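Long-range contacts in uncharacterized protein from DUF35 family (Sulfolobus solfataricus, PDB 3IRB), which is of unknown function but may bind acyl-CoA, pairing a zinc-ribbon domain with an OB-fold domain: residues Y87-N92 and A100-I105; Y104-R109 and C119-N124. All blocks are in the same frame, centred on the assembly; numbering follows the deposited sequence.

Overall arrangement
Strand 98-109 is common to both contacts: contact 1 pairs it with strand 83-92, contact 2 with strand 114-123, so three neighbouring antiparallel strands of the OB-fold domain are tied together through Y104 and I105. Contact 1 lies farther out, its centre about 17 Å from the centre of the chain, and works through tyrosine rings and branched aliphatic side chains, several of them partly exposed. Contact 2 lies nearer, about 9 Å from that centre, and has more buried members, with the small side chains of A106, C119 and A121 on one face of the sheet. Each has four backbone hydrogen bonds, and a sulfate, probably from the crystallisation liquor, sits beside each.

Contact 1 (Y87-N92 and A100-I105); sequences YTIIYN and AQPVYI. With SO4 (sulfate ion), chain D.
Y87 meets Y104 across two antiparallel strands. The edge of the Y104 ring is turned toward the Y87 face in an offset edge-to-face pair, planes at 69°, with Y87 CD2 and Y104 CD2 3.5 Å apart. Y87 CG sits between its own backbone N and carbonyl carbon (chi1 62°), which sets the Y87 side chain alongside that of Y104, both pointing the same way. T88 forms a hydrogen-bonded pair with I105: T88 N gives to I105 O at 3.0 Å, and I105 N returns a bond to T88 O. On the face carrying T88, I90, V103 and I105, T88 CG2 rests beside I105 CB. Next comes I89, opposite Y104 in a non-hydrogen-bonded pair. Its CG1 makes a CH-pi contact over the Y104 face, 4.2 Å from the ring centroid, and lies 3.8 Å from P102 CB, while I89 CD1 reaches Y104 CE2 at 3.7 Å. The tyrosine ring is thus covered on one face by I89 and met at its edge by Y87. I90 restores the hydrogen-bonded pattern with V103. I90 N gives to V103 O at 2.8 Å. The return bond, V103 N to I90 O, is longer at 3.2 Å. I90 CD1 then slants across to I105 CG1, 4.0 Å away. At the far end of the segment the backbone NH groups of Y91 and N92, with N92 ND2, bind a sulfate ion. Helix 12-28 packs on the face bearing I90, V103 and I105: L13 touches I90 and V103, and W16 touches I105. Strand 114-123 flanks 98-109, with Y120 against V103 and I105.

Contact 2 (Y104-R109 and C119-N124); sequences YIALIR and CYAEGN. With SO4 (sulfate ion), chain F.
Strands 98-109 and 114-123 form a beta hairpin of the OB-fold domain, and here Y104-R109 runs antiparallel to C119-N124, with short axes at 117° that reflect strong twisting. Y104 and A121 are a hydrogen-bonded pair: Y104 N gives to A121 O at 3.0 Å, while A121 N approaches Y104 O at 2.9 Å. A106 and C119 make the second such pair, and A106 N to C119 O is almost straight, 178° at the hydrogen. Between them, I105 and Y120 face each other without backbone bonds; I105 CD1 lies 3.7 Å from Y120 CD1, the two side chains running alongside each other in the same direction. On the other face the methyl of A121 packs against Y104 CB at 3.9 Å and against A106 CB. Farther along, C119 SG is 3.7 Å from I108 CG1. With SG anti to the carbonyl carbon (chi1 -60°), the C119 thiol is directed to I108 and lies against it as an apolar neighbour. At the opposite end a water links Y104 OH to G123 O, 2.7 Å from each, and donates to the carbonyl. R109 NH1 has a weak bond to a sulfate, while its NE and NH2 are held by the carbonyls of G115 and I113. The chemistry is therefore mostly that of a close-packed sheet: backbone bonds set the register and spacing, the alanine methyls pack closely on one face, and the polar end of Y104 is joined through water to the backbone carbonyl of G123 at the strand's end.

Contact 1 (Y87-N92 and A100-I105)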
ATOM      1  N   TYR A  87       3.398  -6.049  10.266  1.00 15.42           N
ATOM      2  CA  TYR A  87       1.978  -5.801  10.538  1.00 13.81           C
ATOM      3  C   TYR A  87       1.730  -5.748  12.019  1.00 16.02           C
ATOM      4  O   TYR A  87       2.579  -6.201  12.823  1.00 16.38           O
ATOM      5  CB  TYR A  87       1.092  -6.904   9.965  1.00 13.96           C
ATOM      6  CG  TYR A  87       1.327  -8.275  10.538  1.00 14.61           C
ATOM      7  CD1 TYR A  87       2.299  -9.088  10.015  1.00 14.72           C
ATOM      8  CD2 TYR A  87       0.572  -8.760  11.632  1.00 13.11           C
ATOM      9  CE1 TYR A  87       2.530 -10.351  10.528  1.00 14.19           C
ATOM     10  CE2 TYR A  87       0.800 -10.027  12.147  1.00 14.95           C
ATOM     11  CZ  TYR A  87       1.780 -10.817  11.576  1.00 15.12           C
ATOM     12  OH  TYR A  87       2.056 -12.069  12.066  1.00 17.65           O
ATOM     13  N   THR A  88       0.563  -5.194  12.348  1.00 16.28           N
ATOM     14  CA  THR A  88      -0.052  -5.354  13.621  1.00 16.57           C
ATOM     15  C   THR A  88      -1.437  -5.945  13.399  1.00 15.11           C
ATOM     16  O   THR A  88      -1.896  -6.099  12.266  1.00 15.09           O
ATOM     17  CB  THR A  88      -0.087  -4.040  14.440  1.00 19.72           C
ATOM     18  OG1 THR A  88      -0.492  -4.358  15.771  1.00 18.06           O
ATOM     19  CG2 THR A  88      -1.054  -3.024  13.864  1.00 17.46           C
ATOM     20  N   ILE A  89      -2.063  -6.338  14.495  1.00 15.82           N
ATOM     21  CA  ILE A  89      -3.291  -7.109  14.489  1.00 14.73           C
ATOM     22  C   ILE A  89      -4.234  -6.417  15.464  1.00 17.20           C
ATOM     23  O   ILE A  89      -3.811  -5.897  16.495  1.00 16.69           O
ATOM     24  CB  ILE A  89      -3.050  -8.582  14.895  1.00 16.69           C
ATOM     25  CG1 ILE A  89      -4.326  -9.405  14.774  1.00 15.66           C
ATOM     26  CG2 ILE A  89      -2.495  -8.700  16.315  1.00 20.23           C
ATOM     27  CD1 ILE A  89      -4.105 -10.957  15.029  1.00 19.09           C
ATOM     28  N   ILE A  90      -5.495  -6.352  15.076  1.00 15.29           N
ATOM     29  CA  ILE A  90      -6.557  -5.794  15.878  1.00 15.74           C
ATOM     30  C   ILE A  90      -7.564  -6.896  16.110  1.00 15.97           C
ATOM     31  O   ILE A  90      -8.128  -7.435  15.150  1.00 17.15           O
ATOM     32  CB  ILE A  90      -7.218  -4.638  15.128  1.00 15.30           C
ATOM     33  CG1 ILE A  90      -6.201  -3.523  14.908  1.00 16.96           C
ATOM     34  CG2 ILE A  90      -8.449  -4.115  15.895  1.00 12.96           C
ATOM     35  CD1 ILE A  90      -6.705  -2.407  13.953  1.00 20.35           C
ATOM     36  N   TYR A  91      -7.777  -7.247  17.377  1.00 16.98           N
ATOM     37  CA  TYR A  91      -8.583  -8.404  17.729  1.00 18.13           C
ATOM     38  C   TYR A  91     -10.051  -8.063  17.907  1.00 19.52           C
ATOM     39  O   TYR A  91     -10.901  -8.948  17.779  1.00 16.85           O
ATOM     40  CB  TYR A  91      -8.055  -9.060  19.038  1.00 20.54           C
ATOM     41  CG  TYR A  91      -6.710  -9.755  18.894  1.00 20.65           C
ATOM     42  CD1 TYR A  91      -6.622 -11.044  18.400  1.00 24.02           C
ATOM     43  CD2 TYR A  91      -5.520  -9.121  19.269  1.00 23.62           C
ATOM     44  CE1 TYR A  91      -5.362 -11.690  18.266  1.00 25.49           C
ATOM     45  CE2 TYR A  91      -4.268  -9.773  19.146  1.00 24.47           C
ATOM     46  CZ  TYR A  91      -4.206 -11.049  18.638  1.00 30.87           C
ATOM     47  OH  TYR A  91      -2.964 -11.698  18.500  1.00 41.76           O
ATOM     48  N   ASN A  92     -10.355  -6.789  18.194  1.00 17.05           N
ATOM     49  CA  ASN A  92     -11.728  -6.397  18.537  1.00 18.49           C
ATOM     50  C   ASN A  92     -12.151  -5.190  17.719  1.00 18.17           C
ATOM     51  O   ASN A  92     -11.305  -4.418  17.288  1.00 17.35           O
ATOM     52  CB  ASN A  92     -11.807  -6.030  20.016  1.00 16.91           C
ATOM     53  CG  ASN A  92     -11.391  -7.185  20.941  1.00 18.20           C
ATOM     54  OD1 ASN A  92     -12.130  -8.144  21.100  1.00 23.48           O
ATOM     55  ND2 ASN A  92     -10.247  -7.065  21.582  1.00 24.25           N
ATOM     56  N   ALA A 100     -14.530 -12.226  14.509  1.00 29.24           N
ATOM     57  CA  ALA A 100     -14.430 -13.552  13.882  1.00 32.06           C
ATOM     58  C   ALA A 100     -13.089 -13.683  13.158  1.00 29.97           C
ATOM     59  O   ALA A 100     -12.357 -14.642  13.340  1.00 32.29           O
ATOM     60  CB  ALA A 100     -15.586 -13.735  12.866  1.00 33.76           C
ATOM     61  N   GLN A 101     -12.790 -12.697  12.322  1.00 28.56           N
ATOM     62  CA  GLN A 101     -11.520 -12.637  11.625  1.00 26.36           C
ATOM     63  C   GLN A 101     -10.865 -11.357  12.078  1.00 23.58           C
ATOM     64  O   GLN A 101     -11.396 -10.282  11.818  1.00 18.63           O
ATOM     65  CB  GLN A 101     -11.740 -12.592  10.116  1.00 27.87           C
ATOM     66  CG  GLN A 101     -12.161 -13.929   9.540  1.00 39.77           C
ATOM     67  CD  GLN A 101     -13.116 -13.776   8.379  1.00 49.92           C
ATOM     68  OE1 GLN A 101     -12.922 -12.929   7.497  1.00 57.36           O
ATOM     69  NE2 GLN A 101     -14.165 -14.588   8.376  1.00 57.34           N
ATOM     70  N   PRO A 102      -9.740 -11.461  12.783  1.00 22.70           N
ATOM     71  CA  PRO A 102      -8.980 -10.262  13.122  1.00 23.02           C
ATOM     72  C   PRO A 102      -8.612  -9.465  11.891  1.00 20.77           C
ATOM     73  O   PRO A 102      -8.437 -10.033  10.779  1.00 19.78           O
ATOM     74  CB  PRO A 102      -7.699 -10.815  13.753  1.00 21.16           C
ATOM     75  CG  PRO A 102      -8.057 -12.149  14.239  1.00 29.84           C
ATOM     76  CD  PRO A 102      -9.120 -12.680  13.324  1.00 22.85           C
ATOM     77  N   VAL A 103      -8.488  -8.158  12.090  1.00 18.64           N
ATOM     78  CA  VAL A 103      -8.064  -7.245  11.045  1.00 16.93           C
ATOM     79  C   VAL A 103      -6.586  -6.971  11.236  1.00 16.99           C
ATOM     80  O   VAL A 103      -6.117  -6.711  12.355  1.00 20.03           O
ATOM     81  CB  VAL A 103      -8.845  -5.930  11.110  1.00 16.93           C
ATOM     82  CG1 VAL A 103      -8.228  -4.884  10.167  1.00 16.60           C
ATOM     83  CG2 VAL A 103     -10.318  -6.181  10.784  1.00 16.11           C
ATOM     84  N   TYR A 104      -5.841  -7.070  10.161  1.00 15.43           N
ATOM     85  CA  TYR A 104      -4.420  -6.781  10.226  1.00 14.78           C
ATOM     86  C   TYR A 104      -4.162  -5.464   9.514  1.00 16.60           C
ATOM     87  O   TYR A 104      -4.716  -5.225   8.453  1.00 17.83           O
ATOM     88  CB  TYR A 104      -3.638  -7.893   9.566  1.00 16.82           C
ATOM     89  CG  TYR A 104      -3.757  -9.243  10.206  1.00 15.05           C
ATOM     90  CD1 TYR A 104      -4.866 -10.055   9.954  1.00 19.13           C
ATOM     91  CD2 TYR A 104      -2.762  -9.742  11.027  1.00 20.59           C
ATOM     92  CE1 TYR A 104      -4.987 -11.300  10.524  1.00 21.30           C
ATOM     93  CE2 TYR A 104      -2.876 -11.011  11.589  1.00 19.13           C
ATOM     94  CZ  TYR A 104      -4.002 -11.765  11.343  1.00 21.51           C
ATOM     95  OH  TYR A 104      -4.141 -13.017  11.879  1.00 22.26           O
ATOM     96  N   ILE A 105      -3.280  -4.630  10.062  1.00 14.36           N
ATOM     97  CA  ILE A 105      -2.806  -3.460   9.355  1.00 16.64           C
ATOM     98  C   ILE A 105      -1.395  -3.879   8.927  1.00 14.95           C
ATOM     99  O   ILE A 105      -0.565  -4.188   9.793  1.00 17.10           O
ATOM    100  CB  ILE A 105      -2.755  -2.206  10.261  1.00 16.26           C
ATOM    101  CG1 ILE A 105      -4.089  -1.968  10.986  1.00 17.02           C
ATOM    102  CG2 ILE A 105      -2.344  -0.987   9.445  1.00 16.60           C
ATOM    103  CD1 ILE A 105      -5.356  -1.790  10.077  1.00 17.85           C
TER
HETATM  104  S   SO4 D 204      -7.198  -4.974  20.162  1.00 35.58           S
HETATM  105  O1  SO4 D 204      -6.379  -5.897  19.371  1.00 35.00           O
HETATM  106  O2  SO4 D 204      -7.402  -5.503  21.507  1.00 42.61           O
HETATM  107  O3  SO4 D 204      -8.493  -4.878  19.467  1.00 35.10           O
HETATM  108  O4  SO4 D 204      -6.476  -3.729  20.296  1.00 36.41           O

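Contact 2 (Y104-R109 and C119-N124)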
ATOM      1  N   TYR A 104      -5.841  -7.070  10.161  1.00 15.43           N
ATOM      2  CA  TYR A 104      -4.420  -6.781  10.226  1.00 14.78           C
ATOM      3  C   TYR A 104      -4.162  -5.464   9.514  1.00 16.60           C
ATOM      4  O   TYR A 104      -4.716  -5.225   8.453  1.00 17.83           O
ATOM      5  CB  TYR A 104      -3.638  -7.893   9.566  1.00 16.82           C
ATOM      6  CG  TYR A 104      -3.757  -9.243  10.206  1.00 15.05           C
ATOM      7  CD1 TYR A 104      -4.866 -10.055   9.954  1.00 19.13           C
ATOM      8  CD2 TYR A 104      -2.762  -9.742  11.027  1.00 20.59           C
ATOM      9  CE1 TYR A 104      -4.987 -11.300  10.524  1.00 21.30           C
ATOM     10  CE2 TYR A 104      -2.876 -11.011  11.589  1.00 19.13           C
ATOM     11  CZ  TYR A 104      -4.002 -11.765  11.343  1.00 21.51           C
ATOM     12  OH  TYR A 104      -4.141 -13.017  11.879  1.00 22.26           O
ATOM     13  N   ILE A 105      -3.280  -4.630  10.062  1.00 14.36           N
ATOM     14  CA  ILE A 105      -2.806  -3.460   9.355  1.00 16.64           C
ATOM     15  C   ILE A 105      -1.395  -3.879   8.927  1.00 14.95           C
ATOM     16  O   ILE A 105      -0.565  -4.188   9.793  1.00 17.10           O
ATOM     17  CB  ILE A 105      -2.755  -2.206  10.261  1.00 16.26           C
ATOM     18  CG1 ILE A 105      -4.089  -1.968  10.986  1.00 17.02           C
ATOM     19  CG2 ILE A 105      -2.344  -0.987   9.445  1.00 16.60           C
ATOM     20  CD1 ILE A 105      -5.356  -1.790  10.077  1.00 17.85           C
ATOM     21  N   ALA A 106      -1.154  -3.948   7.626  1.00 15.00           N
ATOM     22  CA  ALA A 106       0.117  -4.477   7.098  1.00 16.87           C
ATOM     23  C   ALA A 106       0.823  -3.493   6.205  1.00 17.28           C
ATOM     24  O   ALA A 106       0.175  -2.726   5.495  1.00 20.52           O
ATOM     25  CB  ALA A 106      -0.123  -5.793   6.322  1.00 16.92           C
ATOM     26  N   LEU A 107       2.154  -3.524   6.227  1.00 15.56           N
ATOM     27  CA  LEU A 107       2.957  -2.922   5.161  1.00 16.15           C
ATOM     28  C   LEU A 107       3.228  -3.972   4.120  1.00 14.71           C
ATOM     29  O   LEU A 107       3.859  -5.002   4.394  1.00 15.80           O
ATOM     30  CB  LEU A 107       4.272  -2.405   5.693  1.00 15.68           C
ATOM     31  CG  LEU A 107       5.131  -1.707   4.644  1.00 18.65           C
ATOM     32  CD1 LEU A 107       4.387  -0.549   4.011  1.00 22.21           C
ATOM     33  CD2 LEU A 107       6.445  -1.272   5.321  1.00 19.27           C
ATOM     34  N   ILE A 108       2.705  -3.766   2.940  1.00 12.93           N
ATOM     35  CA  ILE A 108       2.833  -4.727   1.874  1.00 14.16           C
ATOM     36  C   ILE A 108       3.908  -4.172   0.939  1.00 15.52           C
ATOM     37  O   ILE A 108       3.868  -2.993   0.575  1.00 17.25           O
ATOM     38  CB  ILE A 108       1.535  -4.886   1.090  1.00 14.51           C
ATOM     39  CG1 ILE A 108       0.414  -5.415   1.990  1.00 18.60           C
ATOM     40  CG2 ILE A 108       1.752  -5.743  -0.156  1.00 15.62           C
ATOM     41  CD1 ILE A 108       0.680  -6.740   2.636  1.00 17.83           C
ATOM     42  N   ARG A 109       4.865  -5.012   0.586  1.00 15.06           N
ATOM     43  CA  ARG A 109       5.961  -4.590  -0.297  1.00 17.22           C
ATOM     44  C   ARG A 109       6.103  -5.504  -1.488  1.00 17.33           C
ATOM     45  O   ARG A 109       5.464  -6.543  -1.580  1.00 16.95           O
ATOM     46  CB  ARG A 109       7.280  -4.551   0.460  1.00 16.36           C
ATOM     47  CG  ARG A 109       7.315  -3.481   1.580  1.00 21.09           C
ATOM     48  CD  ARG A 109       8.705  -3.281   2.117  1.00 23.94           C
ATOM     49  NE  ARG A 109       9.503  -2.532   1.157  1.00 36.20           N
ATOM     50  CZ  ARG A 109      10.810  -2.331   1.236  1.00 44.54           C
ATOM     51  NH1 ARG A 109      11.518  -2.824   2.252  1.00 46.48           N
ATOM     52  NH2 ARG A 109      11.417  -1.634   0.283  1.00 44.58           N
ATOM     53  N   CYS A 119      -1.938  -1.384   4.043  1.00 16.45           N
ATOM     54  CA  CYS A 119      -3.122  -2.099   3.635  1.00 17.07           C
ATOM     55  C   CYS A 119      -3.794  -2.764   4.804  1.00 19.25           C
ATOM     56  O   CYS A 119      -3.177  -3.030   5.839  1.00 18.99           O
ATOM     57  CB  CYS A 119      -2.742  -3.226   2.642  1.00 20.73           C
ATOM     58  SG  CYS A 119      -1.954  -2.729   1.122  1.00 26.63           S
ATOM     59  N   TYR A 120      -5.077  -3.065   4.614  1.00 17.96           N
ATOM     60  CA  TYR A 120      -5.764  -4.054   5.414  1.00 19.45           C
ATOM     61  C   TYR A 120      -5.459  -5.449   4.893  1.00 20.02           C
ATOM     62  O   TYR A 120      -5.465  -5.677   3.678  1.00 21.32           O
ATOM     63  CB  TYR A 120      -7.267  -3.865   5.280  1.00 20.47           C
ATOM     64  CG  TYR A 120      -7.785  -2.590   5.855  1.00 20.50           C
ATOM     65  CD1 TYR A 120      -7.685  -2.331   7.225  1.00 22.91           C
ATOM     66  CD2 TYR A 120      -8.412  -1.664   5.044  1.00 23.86           C
ATOM     67  CE1 TYR A 120      -8.206  -1.156   7.759  1.00 25.31           C
ATOM     68  CE2 TYR A 120      -8.934  -0.512   5.558  1.00 26.24           C
ATOM     69  CZ  TYR A 120      -8.831  -0.254   6.904  1.00 25.99           C
ATOM     70  OH  TYR A 120      -9.387   0.904   7.367  1.00 27.95           O
ATOM     71  N   ALA A 121      -5.203  -6.379   5.811  1.00 18.99           N
ATOM     72  CA  ALA A 121      -4.912  -7.773   5.451  1.00 18.34           C
ATOM     73  C   ALA A 121      -5.800  -8.679   6.284  1.00 17.86           C
ATOM     74  O   ALA A 121      -6.109  -8.359   7.432  1.00 19.62           O
ATOM     75  CB  ALA A 121      -3.408  -8.102   5.684  1.00 16.99           C
ATOM     76  N   GLU A 122      -6.239  -9.783   5.694  1.00 18.62           N
ATOM     77  CA  GLU A 122      -6.986 -10.794   6.417  1.00 18.58           C
ATOM     78  C   GLU A 122      -6.511 -12.172   5.956  1.00 18.91           C
ATOM     79  O   GLU A 122      -5.912 -12.306   4.899  1.00 19.56           O
ATOM     80  CB  GLU A 122      -8.504 -10.601   6.293  1.00 22.84           C
ATOM     81  CG  GLU A 122      -8.995  -9.319   7.042  1.00 24.44           C
ATOM     82  CD  GLU A 122     -10.482  -9.243   7.338  1.00 37.28           C
ATOM     83  OE1 GLU A 122     -11.169 -10.292   7.357  1.00 38.88           O
ATOM     84  OE2 GLU A 122     -10.963  -8.093   7.551  1.00 39.60           O
ATOM     85  N   GLY A 123      -6.716 -13.164   6.823  1.00 17.08           N
ATOM     86  CA  GLY A 123      -6.321 -14.521   6.591  1.00 18.96           C
ATOM     87  C   GLY A 123      -5.229 -15.001   7.553  1.00 20.38           C
ATOM     88  O   GLY A 123      -5.103 -14.527   8.684  1.00 21.02           O
ATOM     89  N   ASN A 124      -4.440 -15.945   7.066  1.00 20.59           N
ATOM     90  CA  ASN A 124      -3.353 -16.569   7.831  1.00 20.06           C
ATOM     91  C   ASN A 124      -2.104 -15.736   7.684  1.00 20.14           C
ATOM     92  O   ASN A 124      -1.080 -16.201   7.190  1.00 23.55           O
ATOM     93  CB  ASN A 124      -3.141 -18.000   7.356  1.00 21.58           C
ATOM     94  CG  ASN A 124      -4.316 -18.854   7.647  1.00 27.47           C
ATOM     95  OD1 ASN A 124      -4.912 -18.753   8.722  1.00 31.45           O
ATOM     96  ND2 ASN A 124      -4.688 -19.705   6.688  1.00 40.68           N
TER
HETATM   97  S   SO4 F 208      11.000  -1.612   5.560  0.60 51.89           S
HETATM   98  O1  SO4 F 208      11.006  -2.955   4.972  0.60 40.42           O
HETATM   99  O2  SO4 F 208       9.944  -1.514   6.569  0.60 36.25           O
HETATM  100  O3  SO4 F 208      10.739  -0.639   4.485  0.60 44.32           O
HETATM  101  O4  SO4 F 208      12.317  -1.407   6.180  0.60 32.00           O
HETATM  102  O   HOH W   1      -6.198 -14.669  11.116  1.00 29.47           O